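Local coordinates for protein ribonuclease J (Methanolobus psychrophilus R15, PDB 5HAB) that probably degrades RNA from its 5' end as an exoribonuclease, using a metallo-beta-lactamase domain for hydrolysis and a beta-CASP domain to help hold the strand, at residues Val289-Ser294 with Arg321-Ala326; Ser294-Val299 with Val314-Ser319. The protein carries 1 engineered substitution. One frame throughout, in Å; residues are numbered along the deposited sequence.

Both interactions belong to the beta-CASP domain and gather round helix 293-304, whose first turn holds S294, the residue they share. Interaction 1 is buried: it sets the end of strand 287-291 against helix 320-331 through aliphatic carbons. Interaction 2, nested inside the loop that interaction 1 closes, is partly buried and joins helix 293-304 to the outermost strand 315-317, with a glutamate chain lying over an isoleucine. Strands 287-291 and 315-317 are neighbours in one parallel sheet, tied by backbone bonds such as L290 with Y317. The apolar contacts belong to the body of the fold, whereas the contacts to RNA phosphate and sulfate lie at the helix start.

Interaction 1. Residues Val289-Ser294 with Arg321-Ala326; sequences VLLGRS and RDIDNA. With SO4 (sulfate ion), chain J; nucleotides of chain D.
I323 reaches from helix 320-331 to the end of strand 287-291 and the glycine after it, one branch to each. Its CG2 touches CD2 of L291 at 3.7 Å, the two side chains passing at a slant. The longer branch, with CD1 anti to CA (chi2 166°), ends against the backbone of G292, where CD1 lies 3.5 Å from the N atom.

G292 is the N-cap residue of helix 293-304. Its backbone angles (phi 113°, psi 143°) are open mainly to glycine, and its CA lies 3.2 Å from OP1 of the fifth nucleotide, an adenosine, of RNA chain D. The other oxygen of that phosphate, OP2, is gripped twice by S294: its N donates over 3.1 Å and its OG over the same length.

R293 bends at chi2 and chi3 and extends NH2 to a sulfate, probably from the crystallisation liquor, which sits at the edge of the guanidinium and is also bound by R320 N. Behind the contact, L291 packs on L327 and P340, and I323 on Y317. A buried, largely aliphatic contact thus backs a helix start whose backbone N-H and positive end probably favour the RNA phosphate.

Interaction 2. Residues Ser294-Val299 with Val314-Ser319; sequences SMERYV and VEIYGS. With nucleotides of chain D.
E296 and I316 meet where helix 293-304 packs on strand 315-317, within the beta-alpha-beta unit that these two form with strand 287-291 in the parallel sheet of the beta-CASP domain.

The helical segment begins with S294 on the RNA side. Its hydroxyl stands between the backbone N and the carbonyl carbon (chi1 69°), which turns OG to the strand of RNA chain D, 3.3 Å from OP2 of nucleotide A4. Next, M295 starts out facing strand 315-317, but its end leads away; the side chain also touches T343.

E296 carries the contact. With CG anti to the backbone N (chi1 -174°) and the chain extended beyond it, its methylene groups run across the CG2 methyl of I316, which lies 3.7 Å from E296 CB and 3.8 Å from E296 CG. I316 presents this methyl rather than its longer branch. Further out, the carboxylate reaches G318, just past the strand, which has no side chain and lets OE1 approach its backbone; the same oxygen has a weak, long ion pair with R293 NH1.

R297 and Y298 turn to other neighbours: R297 packs on H136 and Y298 on L133, both of helix 128-138, and Y298 also packs on an RNA phosphate. V299, one turn on from M295, faces the sheet and rests on L290 of the adjoining strand. Y317, pointing to the other side of strand 315-317, packs on helix 320-331. Just past that strand, the closest approach to the E296 carboxylate is made by carbon: G318 CA lies 3.5 Å from OE1.

Interaction 1. Residues Val289-Ser294 with Arg321-Ala326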
# COMPACT_ATOMS: atom_id res chain seq x y z
N VAL B 289 7.60 -12.61 35.66
CA VAL B 289 9.05 -12.50 35.71
C VAL B 289 9.54 -11.57 34.60
O VAL B 289 9.34 -11.82 33.42
CB VAL B 289 9.71 -13.89 35.63
CG1 VAL B 289 8.96 -14.80 34.68
CG2 VAL B 289 11.18 -13.77 35.23
N LEU B 290 10.16 -10.46 35.01
CA LEU B 290 10.69 -9.47 34.07
C LEU B 290 12.13 -9.78 33.67
O LEU B 290 13.00 -9.93 34.52
CB LEU B 290 10.60 -8.07 34.69
CG LEU B 290 9.29 -7.28 34.61
CD1 LEU B 290 8.08 -8.11 35.01
CD2 LEU B 290 9.39 -6.06 35.50
N LEU B 291 12.38 -9.87 32.36
CA LEU B 291 13.71 -10.23 31.87
C LEU B 291 14.28 -9.16 30.94
O LEU B 291 13.55 -8.55 30.16
CB LEU B 291 13.68 -11.57 31.13
CG LEU B 291 13.23 -12.82 31.89
CD1 LEU B 291 11.74 -13.04 31.74
CD2 LEU B 291 14.00 -14.04 31.41
N GLY B 292 15.59 -8.95 31.03
CA GLY B 292 16.27 -7.96 30.22
C GLY B 292 16.80 -6.81 31.06
O GLY B 292 16.15 -6.40 32.02
N ARG B 293 17.97 -6.30 30.70
CA ARG B 293 18.62 -5.25 31.48
C ARG B 293 17.77 -3.98 31.55
O ARG B 293 17.64 -3.37 32.61
CB ARG B 293 20.00 -4.93 30.89
CG ARG B 293 20.81 -3.94 31.72
CD ARG B 293 21.25 -4.57 33.05
NE ARG B 293 22.27 -5.61 32.85
CZ ARG B 293 22.73 -6.39 33.82
NH1 ARG B 293 22.27 -6.28 35.06
NH2 ARG B 293 23.66 -7.30 33.55
N SER B 294 17.18 -3.60 30.42
CA SER B 294 16.40 -2.37 30.33
C SER B 294 15.08 -2.47 31.09
O SER B 294 14.56 -1.46 31.58
CB SER B 294 16.15 -2.00 28.87
OG SER B 294 15.27 -2.91 28.26
N ARG B 321 23.21 -14.56 32.71
CA ARG B 321 23.19 -15.85 33.39
C ARG B 321 22.00 -15.96 34.35
O ARG B 321 21.43 -17.04 34.51
CB ARG B 321 24.53 -16.07 34.11
CG ARG B 321 25.69 -16.25 33.12
CD ARG B 321 26.97 -16.81 33.74
NE ARG B 321 27.45 -16.04 34.89
CZ ARG B 321 28.23 -14.97 34.78
NH1 ARG B 321 28.63 -14.55 33.58
NH2 ARG B 321 28.63 -14.32 35.86
N ASP B 322 21.62 -14.84 34.96
CA ASP B 322 20.39 -14.78 35.75
C ASP B 322 19.19 -15.08 34.85
O ASP B 322 18.28 -15.81 35.23
CB ASP B 322 20.21 -13.42 36.41
CG ASP B 322 20.98 -13.29 37.70
OD1 ASP B 322 20.58 -12.48 38.56
OD2 ASP B 322 21.99 -14.01 37.86
N ILE B 323 19.21 -14.48 33.67
CA ILE B 323 18.13 -14.62 32.70
C ILE B 323 18.06 -16.06 32.19
O ILE B 323 16.99 -16.68 32.23
CB ILE B 323 18.31 -13.62 31.54
CG1 ILE B 323 17.95 -12.20 32.00
CG2 ILE B 323 17.49 -14.03 30.33
CD1 ILE B 323 18.39 -11.11 31.05
N ASP B 324 19.19 -16.59 31.73
CA ASP B 324 19.24 -17.95 31.21
C ASP B 324 18.85 -18.99 32.26
O ASP B 324 18.20 -19.98 31.95
CB ASP B 324 20.64 -18.25 30.66
CG ASP B 324 20.85 -17.71 29.26
OD1 ASP B 324 20.09 -16.81 28.85
OD2 ASP B 324 21.78 -18.19 28.57
N ASN B 325 19.23 -18.75 33.51
CA ASN B 325 18.90 -19.70 34.57
C ASN B 325 17.45 -19.53 35.02
O ASN B 325 16.83 -20.47 35.51
CB ASN B 325 19.86 -19.56 35.75
CG ASN B 325 21.10 -20.41 35.59
OD1 ASN B 325 21.22 -21.48 36.20
ND2 ASN B 325 22.04 -19.95 34.77
N ALA B 326 16.91 -18.33 34.84
CA ALA B 326 15.50 -18.09 35.12
C ALA B 326 14.64 -18.81 34.09
O ALA B 326 13.60 -19.39 34.42
CB ALA B 326 15.20 -16.60 35.12
S SO4 J . 25.58 -8.80 30.92
O1 SO4 J . 25.17 -9.19 29.58
O2 SO4 J . 24.76 -7.68 31.37
O3 SO4 J . 26.99 -8.40 30.89
O4 SO4 J . 25.42 -9.93 31.83
P A D 5 18.22 -5.98 26.98
OP1 A D 5 17.62 -7.28 27.36
OP2 A D 5 17.70 -4.73 27.60
O5' A D 5 19.78 -6.07 27.27
C5' A D 5 20.46 -7.32 27.19
C4' A D 5 21.73 -7.21 26.39
O4' A D 5 21.82 -5.86 25.85
C3' A D 5 23.02 -7.44 27.17
O3' A D 5 24.01 -7.98 26.30
C2' A D 5 23.41 -6.02 27.58
O2' A D 5 24.78 -5.85 27.86
C1' A D 5 22.97 -5.21 26.36
N9 A D 5 22.58 -3.83 26.69
C8 A D 5 21.56 -3.44 27.53
N7 A D 5 21.44 -2.14 27.65
C5 A D 5 22.45 -1.64 26.84
C6 A D 5 22.84 -0.33 26.54
N6 A D 5 22.25 0.76 27.04
N1 A D 5 23.89 -0.17 25.69
C2 A D 5 24.48 -1.26 25.19
N3 A D 5 24.20 -2.54 25.40
C4 A D 5 23.16 -2.67 26.25
P A D 4 14.64 -1.39 25.16
OP1 A D 4 13.56 -2.36 25.49
OP2 A D 4 15.08 -0.40 26.17
O5' A D 4 15.92 -2.21 24.67
C5' A D 4 15.92 -3.63 24.67
C4' A D 4 17.09 -4.20 23.91
O4' A D 4 17.61 -3.21 22.98
C3' A D 4 18.30 -4.59 24.74
O3' A D 4 18.12 -5.85 25.38
C2' A D 4 19.43 -4.58 23.70
O2' A D 4 19.43 -5.77 22.93
C1' A D 4 19.00 -3.41 22.80
N9 A D 4 19.71 -2.15 23.10
C8 A D 4 19.29 -1.10 23.87
N7 A D 4 20.15 -0.11 23.94
C5 A D 4 21.21 -0.54 23.15
C6 A D 4 22.45 0.05 22.82
N6 A D 4 22.84 1.26 23.25
N1 A D 4 23.28 -0.64 22.01
C2 A D 4 22.89 -1.85 21.58
N3 A D 4 21.76 -2.51 21.82
C4 A D 4 20.95 -1.79 22.63

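Interaction 2. Residues Ser294-Val299 with Val314-Ser319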
# COMPACT_ATOMS: atom_id res chain seq x y z
N SER B 294 17.18 -3.60 30.42
CA SER B 294 16.40 -2.37 30.33
C SER B 294 15.08 -2.47 31.09
O SER B 294 14.56 -1.46 31.58
CB SER B 294 16.15 -2.00 28.87
OG SER B 294 15.27 -2.91 28.26
N MET B 295 14.51 -3.67 31.17
CA MET B 295 13.35 -3.91 32.03
C MET B 295 13.70 -3.56 33.47
O MET B 295 12.96 -2.84 34.14
CB MET B 295 12.88 -5.36 31.96
CG MET B 295 12.02 -5.70 30.75
SD MET B 295 10.44 -4.83 30.72
CE MET B 295 9.82 -5.30 29.11
N GLU B 296 14.85 -4.06 33.93
CA GLU B 296 15.31 -3.81 35.29
C GLU B 296 15.54 -2.32 35.50
O GLU B 296 15.11 -1.75 36.50
CB GLU B 296 16.58 -4.61 35.58
CG GLU B 296 17.05 -4.51 37.02
CD GLU B 296 18.23 -5.42 37.32
OE1 GLU B 296 19.17 -5.46 36.50
OE2 GLU B 296 18.21 -6.09 38.37
N ARG B 297 16.20 -1.69 34.53
CA ARG B 297 16.47 -0.25 34.57
C ARG B 297 15.17 0.55 34.72
O ARG B 297 14.92 1.15 35.78
CB ARG B 297 17.21 0.19 33.31
CG ARG B 297 17.55 1.69 33.24
CD ARG B 297 18.64 2.11 34.22
NE ARG B 297 19.95 1.58 33.86
CZ ARG B 297 20.84 2.24 33.12
NH1 ARG B 297 20.56 3.46 32.66
NH2 ARG B 297 22.01 1.70 32.83
N TYR B 298 14.33 0.54 33.69
CA TYR B 298 13.13 1.38 33.66
C TYR B 298 12.07 1.00 34.70
O TYR B 298 11.56 1.87 35.43
CB TYR B 298 12.49 1.35 32.27
CG TYR B 298 13.26 2.12 31.21
CD1 TYR B 298 13.00 3.46 30.99
CD2 TYR B 298 14.24 1.50 30.44
CE1 TYR B 298 13.70 4.18 30.03
CE2 TYR B 298 14.94 2.21 29.48
CZ TYR B 298 14.66 3.55 29.28
OH TYR B 298 15.35 4.27 28.32
N VAL B 299 11.73 -0.28 34.78
CA VAL B 299 10.67 -0.72 35.67
C VAL B 299 11.16 -0.64 37.11
O VAL B 299 10.44 -0.18 37.99
CB VAL B 299 10.18 -2.13 35.32
CG1 VAL B 299 8.99 -2.50 36.19
CG2 VAL B 299 9.80 -2.20 33.85
N VAL B 314 6.97 -11.02 42.11
CA VAL B 314 7.60 -10.48 40.91
C VAL B 314 9.10 -10.79 40.92
O VAL B 314 9.75 -10.74 41.96
CB VAL B 314 7.35 -8.96 40.77
CG1 VAL B 314 8.17 -8.17 41.78
CG2 VAL B 314 7.67 -8.50 39.35
N GLU B 315 9.62 -11.17 39.76
CA GLU B 315 11.04 -11.48 39.64
C GLU B 315 11.67 -10.63 38.54
O GLU B 315 11.09 -10.47 37.46
CB GLU B 315 11.26 -12.97 39.35
CG GLU B 315 10.60 -13.90 40.37
CD GLU B 315 10.91 -15.37 40.12
OE1 GLU B 315 10.11 -16.23 40.55
OE2 GLU B 315 11.96 -15.66 39.50
N ILE B 316 12.84 -10.07 38.82
CA ILE B 316 13.52 -9.21 37.86
C ILE B 316 14.95 -9.70 37.69
O ILE B 316 15.66 -9.95 38.67
CB ILE B 316 13.48 -7.74 38.32
CG1 ILE B 316 12.04 -7.32 38.62
CG2 ILE B 316 14.08 -6.83 37.26
CD1 ILE B 316 11.87 -5.86 38.93
N TYR B 317 15.38 -9.84 36.44
CA TYR B 317 16.71 -10.34 36.13
C TYR B 317 17.35 -9.53 35.01
O TYR B 317 16.76 -9.36 33.94
CB TYR B 317 16.67 -11.82 35.74
CG TYR B 317 16.05 -12.70 36.81
CD1 TYR B 317 16.79 -13.10 37.91
CD2 TYR B 317 14.74 -13.12 36.71
CE1 TYR B 317 16.23 -13.90 38.89
CE2 TYR B 317 14.17 -13.92 37.68
CZ TYR B 317 14.91 -14.31 38.76
OH TYR B 317 14.35 -15.11 39.73
N GLY B 318 18.55 -9.02 35.26
CA GLY B 318 19.23 -8.17 34.30
C GLY B 318 20.42 -8.82 33.61
O GLY B 318 20.73 -8.48 32.47
N SER B 319 21.08 -9.76 34.29
CA SER B 319 22.28 -10.38 33.73
C SER B 319 21.96 -11.62 32.90
O SER B 319 20.97 -12.31 33.16
CB SER B 319 23.26 -10.74 34.85
OG SER B 319 22.64 -11.55 35.83
P A D 4 14.64 -1.39 25.16
OP1 A D 4 13.56 -2.36 25.49
OP2 A D 4 15.08 -0.40 26.17
O5' A D 4 15.92 -2.21 24.67
C5' A D 4 15.92 -3.63 24.67
C4' A D 4 17.09 -4.20 23.91
O4' A D 4 17.61 -3.21 22.98
C3' A D 4 18.30 -4.59 24.74
O3' A D 4 18.12 -5.85 25.38
C2' A D 4 19.43 -4.58 23.70
O2' A D 4 19.43 -5.77 22.93
C1' A D 4 19.00 -3.41 22.80
N9 A D 4 19.71 -2.15 23.10
C8 A D 4 19.29 -1.10 23.87
N7 A D 4 20.15 -0.11 23.94
C5 A D 4 21.21 -0.54 23.15
C6 A D 4 22.45 0.05 22.82
N6 A D 4 22.84 1.26 23.25
N1 A D 4 23.28 -0.64 22.01
C2 A D 4 22.89 -1.85 21.58
N3 A D 4 21.76 -2.51 21.82
C4 A D 4 20.95 -1.79 22.63
P A D 5 18.22 -5.98 26.98
OP1 A D 5 17.62 -7.28 27.36
OP2 A D 5 17.70 -4.73 27.60
O5' A D 5 19.78 -6.07 27.27
C5' A D 5 20.46 -7.32 27.19
C4' A D 5 21.73 -7.21 26.39
O4' A D 5 21.82 -5.86 25.85
C3' A D 5 23.02 -7.44 27.17
O3' A D 5 24.01 -7.98 26.30
C2' A D 5 23.41 -6.02 27.58
O2' A D 5 24.78 -5.85 27.86
C1' A D 5 22.97 -5.21 26.36
N9 A D 5 22.58 -3.83 26.69
C8 A D 5 21.56 -3.44 27.53
N7 A D 5 21.44 -2.14 27.65
C5 A D 5 22.45 -1.64 26.84
C6 A D 5 22.84 -0.33 26.54
N6 A D 5 22.25 0.76 27.04
N1 A D 5 23.89 -0.17 25.69
C2 A D 5 24.48 -1.26 25.19
N3 A D 5 24.20 -2.54 25.40
C4 A D 5 23.16 -2.67 26.25